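PDB 6LYJ: uracil-DNA glycosylase from Epstein-Barr virus, which belongs to the uracil-DNA glycosylase superfamily, a family of compact alpha/beta proteins built around a central parallel beta-sheet. Local coordinates for residues D32-L35 with D36-Q39; R57-Q61 with A62-P66. All blocks are in the same frame, centred on the assembly; numbering follows the deposited sequence.

Contact 1: residues D32-L35 with D36-Q39; sequences DLWL and DFLQ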
# COMPACT_ATOMS: atom_id res chain seq x y z
N ASP A 32 -9.36 13.94 -20.43
CA ASP A 32 -9.80 15.32 -20.59
C ASP A 32 -10.67 15.77 -19.42
O ASP A 32 -10.62 16.94 -19.02
CB ASP A 32 -10.56 15.47 -21.91
CG ASP A 32 -9.68 15.27 -23.13
OD1 ASP A 32 -8.51 15.71 -23.10
OD2 ASP A 32 -10.15 14.67 -24.12
N LEU A 33 -11.50 14.87 -18.88
CA LEU A 33 -12.33 15.25 -17.74
C LEU A 33 -11.47 15.63 -16.54
O LEU A 33 -11.81 16.55 -15.80
CB LEU A 33 -13.28 14.10 -17.39
CG LEU A 33 -14.51 13.99 -18.28
CD1 LEU A 33 -15.21 12.67 -18.02
CD2 LEU A 33 -15.47 15.15 -18.05
N TRP A 34 -10.34 14.94 -16.35
CA TRP A 34 -9.45 15.29 -15.25
C TRP A 34 -8.74 16.61 -15.51
O TRP A 34 -8.51 17.38 -14.57
CB TRP A 34 -8.46 14.16 -14.98
CG TRP A 34 -8.99 13.21 -13.96
CD1 TRP A 34 -9.78 12.12 -14.19
CD2 TRP A 34 -8.80 13.28 -12.55
NE1 TRP A 34 -10.08 11.50 -13.00
CE2 TRP A 34 -9.49 12.19 -11.98
CE3 TRP A 34 -8.11 14.16 -11.70
CZ2 TRP A 34 -9.51 11.96 -10.60
CZ3 TRP A 34 -8.14 13.93 -10.34
CH2 TRP A 34 -8.83 12.84 -9.80
N LEU A 35 -8.35 16.88 -16.75
CA LEU A 35 -7.77 18.18 -17.07
C LEU A 35 -8.77 19.30 -16.78
O LEU A 35 -8.41 20.32 -16.18
CB LEU A 35 -7.31 18.22 -18.52
CG LEU A 35 -6.14 17.30 -18.87
CD1 LEU A 35 -5.85 17.32 -20.36
CD2 LEU A 35 -4.90 17.67 -18.06
N ASP A 36 -10.02 19.11 -17.19
CA ASP A 36 -11.07 20.08 -16.86
C ASP A 36 -11.24 20.22 -15.35
O ASP A 36 -11.43 21.33 -14.84
CB ASP A 36 -12.39 19.68 -17.51
CG ASP A 36 -12.32 19.67 -19.03
OD1 ASP A 36 -11.43 20.35 -19.59
OD2 ASP A 36 -13.17 19.00 -19.66
N PHE A 37 -11.20 19.10 -14.63
CA PHE A 37 -11.42 19.12 -13.19
C PHE A 37 -10.30 19.83 -12.44
O PHE A 37 -10.55 20.60 -11.51
CB PHE A 37 -11.56 17.68 -12.68
CG PHE A 37 -11.89 17.57 -11.22
CD1 PHE A 37 -13.18 17.75 -10.77
CD2 PHE A 37 -10.90 17.26 -10.30
CE1 PHE A 37 -13.49 17.64 -9.42
CE2 PHE A 37 -11.19 17.15 -8.95
CZ PHE A 37 -12.49 17.34 -8.52
N LEU A 38 -9.04 19.58 -12.83
CA LEU A 38 -7.92 20.14 -12.08
C LEU A 38 -7.68 21.60 -12.40
O LEU A 38 -7.24 22.35 -11.52
CB LEU A 38 -6.66 19.32 -12.36
CG LEU A 38 -6.66 17.86 -11.93
CD1 LEU A 38 -5.38 17.16 -12.39
CD2 LEU A 38 -6.83 17.73 -10.42
N GLN A 39 -7.98 22.03 -13.63
CA GLN A 39 -7.75 23.41 -14.06
C GLN A 39 -6.31 23.83 -13.77
O GLN A 39 -6.05 24.86 -13.15
CB GLN A 39 -8.74 24.37 -13.41
CG GLN A 39 -10.20 24.08 -13.73
CD GLN A 39 -10.55 24.34 -15.18
OE1 GLN A 39 -10.03 25.28 -15.79
NE2 GLN A 39 -11.43 23.52 -15.74

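Contact 2: residues R57-Q61 with A62-P66; sequences RLRTQ and ATVYP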
# COMPACT_ATOMS: atom_id res chain seq x y z
N ARG A 57 12.67 9.46 -19.19
CA ARG A 57 14.11 9.25 -19.21
C ARG A 57 14.50 8.01 -18.43
O ARG A 57 15.36 7.23 -18.87
CB ARG A 57 14.85 10.47 -18.65
CG ARG A 57 14.78 11.72 -19.50
CD ARG A 57 15.75 12.79 -18.99
NE ARG A 57 15.58 13.08 -17.57
CZ ARG A 57 14.71 13.96 -17.08
NH1 ARG A 57 13.90 14.63 -17.88
NH2 ARG A 57 14.64 14.15 -15.76
N LEU A 58 13.89 7.80 -17.26
CA LEU A 58 14.24 6.65 -16.44
C LEU A 58 13.82 5.33 -17.09
O LEU A 58 14.45 4.30 -16.84
CB LEU A 58 13.60 6.78 -15.06
CG LEU A 58 14.08 7.96 -14.21
CD1 LEU A 58 13.16 8.19 -13.02
CD2 LEU A 58 15.51 7.70 -13.73
N ARG A 59 12.79 5.35 -17.94
CA ARG A 59 12.30 4.11 -18.53
C ARG A 59 13.28 3.48 -19.51
O ARG A 59 13.25 2.26 -19.72
CB ARG A 59 10.96 4.35 -19.24
CG ARG A 59 9.75 4.10 -18.38
CD ARG A 59 8.48 4.14 -19.19
NE ARG A 59 7.36 4.62 -18.38
CZ ARG A 59 6.65 3.86 -17.56
NH1 ARG A 59 6.93 2.56 -17.46
NH2 ARG A 59 5.66 4.38 -16.86
N THR A 60 14.15 4.27 -20.14
CA THR A 60 15.13 3.71 -21.06
C THR A 60 16.32 3.09 -20.35
O THR A 60 17.08 2.34 -20.97
CB THR A 60 15.63 4.77 -22.04
OG1 THR A 60 16.42 5.74 -21.34
CG2 THR A 60 14.46 5.47 -22.73
N GLN A 61 16.50 3.38 -19.06
CA GLN A 61 17.60 2.82 -18.29
C GLN A 61 17.21 1.61 -17.45
O GLN A 61 18.10 0.83 -17.07
CB GLN A 61 18.20 3.91 -17.39
CG GLN A 61 18.66 5.13 -18.19
CD GLN A 61 18.85 6.36 -17.33
OE1 GLN A 61 18.46 6.39 -16.17
NE2 GLN A 61 19.46 7.39 -17.91
N ALA A 62 15.93 1.41 -17.17
CA ALA A 62 15.51 0.33 -16.29
C ALA A 62 14.02 0.07 -16.49
O ALA A 62 13.31 0.86 -17.11
CB ALA A 62 15.81 0.66 -14.82
N THR A 63 13.57 -1.05 -15.94
CA THR A 63 12.15 -1.39 -15.97
C THR A 63 11.39 -0.54 -14.96
O THR A 63 11.75 -0.49 -13.78
CB THR A 63 11.95 -2.88 -15.65
OG1 THR A 63 12.81 -3.67 -16.47
CG2 THR A 63 10.50 -3.27 -15.91
N VAL A 64 10.33 0.11 -15.43
CA VAL A 64 9.50 0.98 -14.62
C VAL A 64 8.06 0.49 -14.68
O VAL A 64 7.55 0.18 -15.76
CB VAL A 64 9.60 2.45 -15.09
CG1 VAL A 64 8.66 3.35 -14.29
CG2 VAL A 64 11.04 2.95 -14.97
N TYR A 65 7.40 0.44 -13.52
CA TYR A 65 6.02 0.00 -13.41
C TYR A 65 5.14 1.13 -12.90
O TYR A 65 5.58 1.94 -12.07
CB TYR A 65 5.88 -1.20 -12.47
CG TYR A 65 6.64 -2.44 -12.89
CD1 TYR A 65 6.41 -3.03 -14.13
CD2 TYR A 65 7.57 -3.03 -12.05
CE1 TYR A 65 7.10 -4.17 -14.52
CE2 TYR A 65 8.26 -4.17 -12.43
CZ TYR A 65 8.02 -4.73 -13.67
OH TYR A 65 8.71 -5.86 -14.05
N PRO A 66 3.89 1.24 -13.38
CA PRO A 66 3.42 0.44 -14.52
C PRO A 66 3.89 1.06 -15.83
O PRO A 66 4.73 1.96 -15.81
CB PRO A 66 1.90 0.51 -14.38
CG PRO A 66 1.63 1.76 -13.63
CD PRO A 66 2.82 2.05 -12.77

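Contact 1: residues D32-L35 with D36-Q39
Asp36 N reaches back to Asp32 O at 2.9 Å with a nearly straight N-H (170°), one of four successive i to i+4 bonds of the short alpha-helix 32-38. The carboxylate of Asp36 lies back along the helix on its exposed side, beside that same carbonyl. Next comes Phe37, whose N bonds to Leu33 O. Its CG stands anti to the backbone N (chi1 -176°), which carries the ring out from the side of the helix to meet Trp34. There the pair is T-shaped: the edge of Phe37 is directed at the face of the six-membered ring of Trp34, with centroids 5.7 Å apart and planes at 66°. Leu38 bonds through N to Trp34 O and sets its branch against the same indole from another direction, at the edge and near the ring plane. Trp34 is thus gripped by neighbours three and four residues on, while Trp74 adds a further edge-to-face ring and Val174 of helix 167-181 touches it too; Leu38 rests on Leu177 of that helix. Gln39 turns to positive phi and ends the helix, yet its N still bonds to Leu35 O at 3.1 Å. On the indole, Leu38 CG lies 4.0 Å from Trp34 CE3.

Contact 2: residues R57-Q61 with A62-P66
From Leu58 to Ala62 the backbone unwinds out of helix 42-59, with a weak Ala62 N to Leu58 O bond (3.3 Å, 130°) spanning the turn before the chain extends into the short strand 64-65 and a cis peptide bond at Pro66. This is a helix-to-strand connection, and the side chain of Arg59 bridges it from near the end of the helix to Pro66, just beyond the strand. Gln61 N also bonds to Leu58 O, leaving that carbonyl with two backbone donors at the turn.

Arg59 runs out past Val64, the two side chains crossing at about a right angle. Its aliphatic part packs first, with Arg59 CG 3.7 Å from Val64 CB. Farther out, Val64 CG1 sits 3.6 Å above the guanidinium plane, offset toward the rim, so one face of the flat group rests on a methyl. Val64 CG1 is placed there by its position anti to the backbone N (chi1 176°), and CG2 turns back toward Arg59 CG. Val64 is buried, and His162 touches both it and Leu58.

The strand itself is held by the antiparallel strand 154-155, through a backbone bond between Tyr65 and Val154. At the far end Arg59 grips a single carbonyl oxygen end-on. That oxygen lies only 6° out of the guanidinium plane and takes both terminal nitrogens, which holds the end of the side chain in place, while Val64 limits the tilt of the plane: Pro66 O is 2.8 Å from both Arg59 NH1 and Arg59 NH2.

How the contacts relate
Following the chain from the N terminus, contact 1 comes first, wholly within helix 32-38, and closes just a turn or two of helix. Helix 42-59 follows, and contact 2 begins on its last part, carrying the chain round into strand 64-65. The two are in series: neither encloses nor crosses the other. They do not touch, their centres lying 27 Å apart and their nearest atoms about 15 Å. Contact 1 presents Trp34, Phe37 and Leu38 to helix 167-181, whereas contact 2 joins helix 42-59 to the small antiparallel sheet with strand 154-155. Both precede the first strand of the parallel sheet, 85-89.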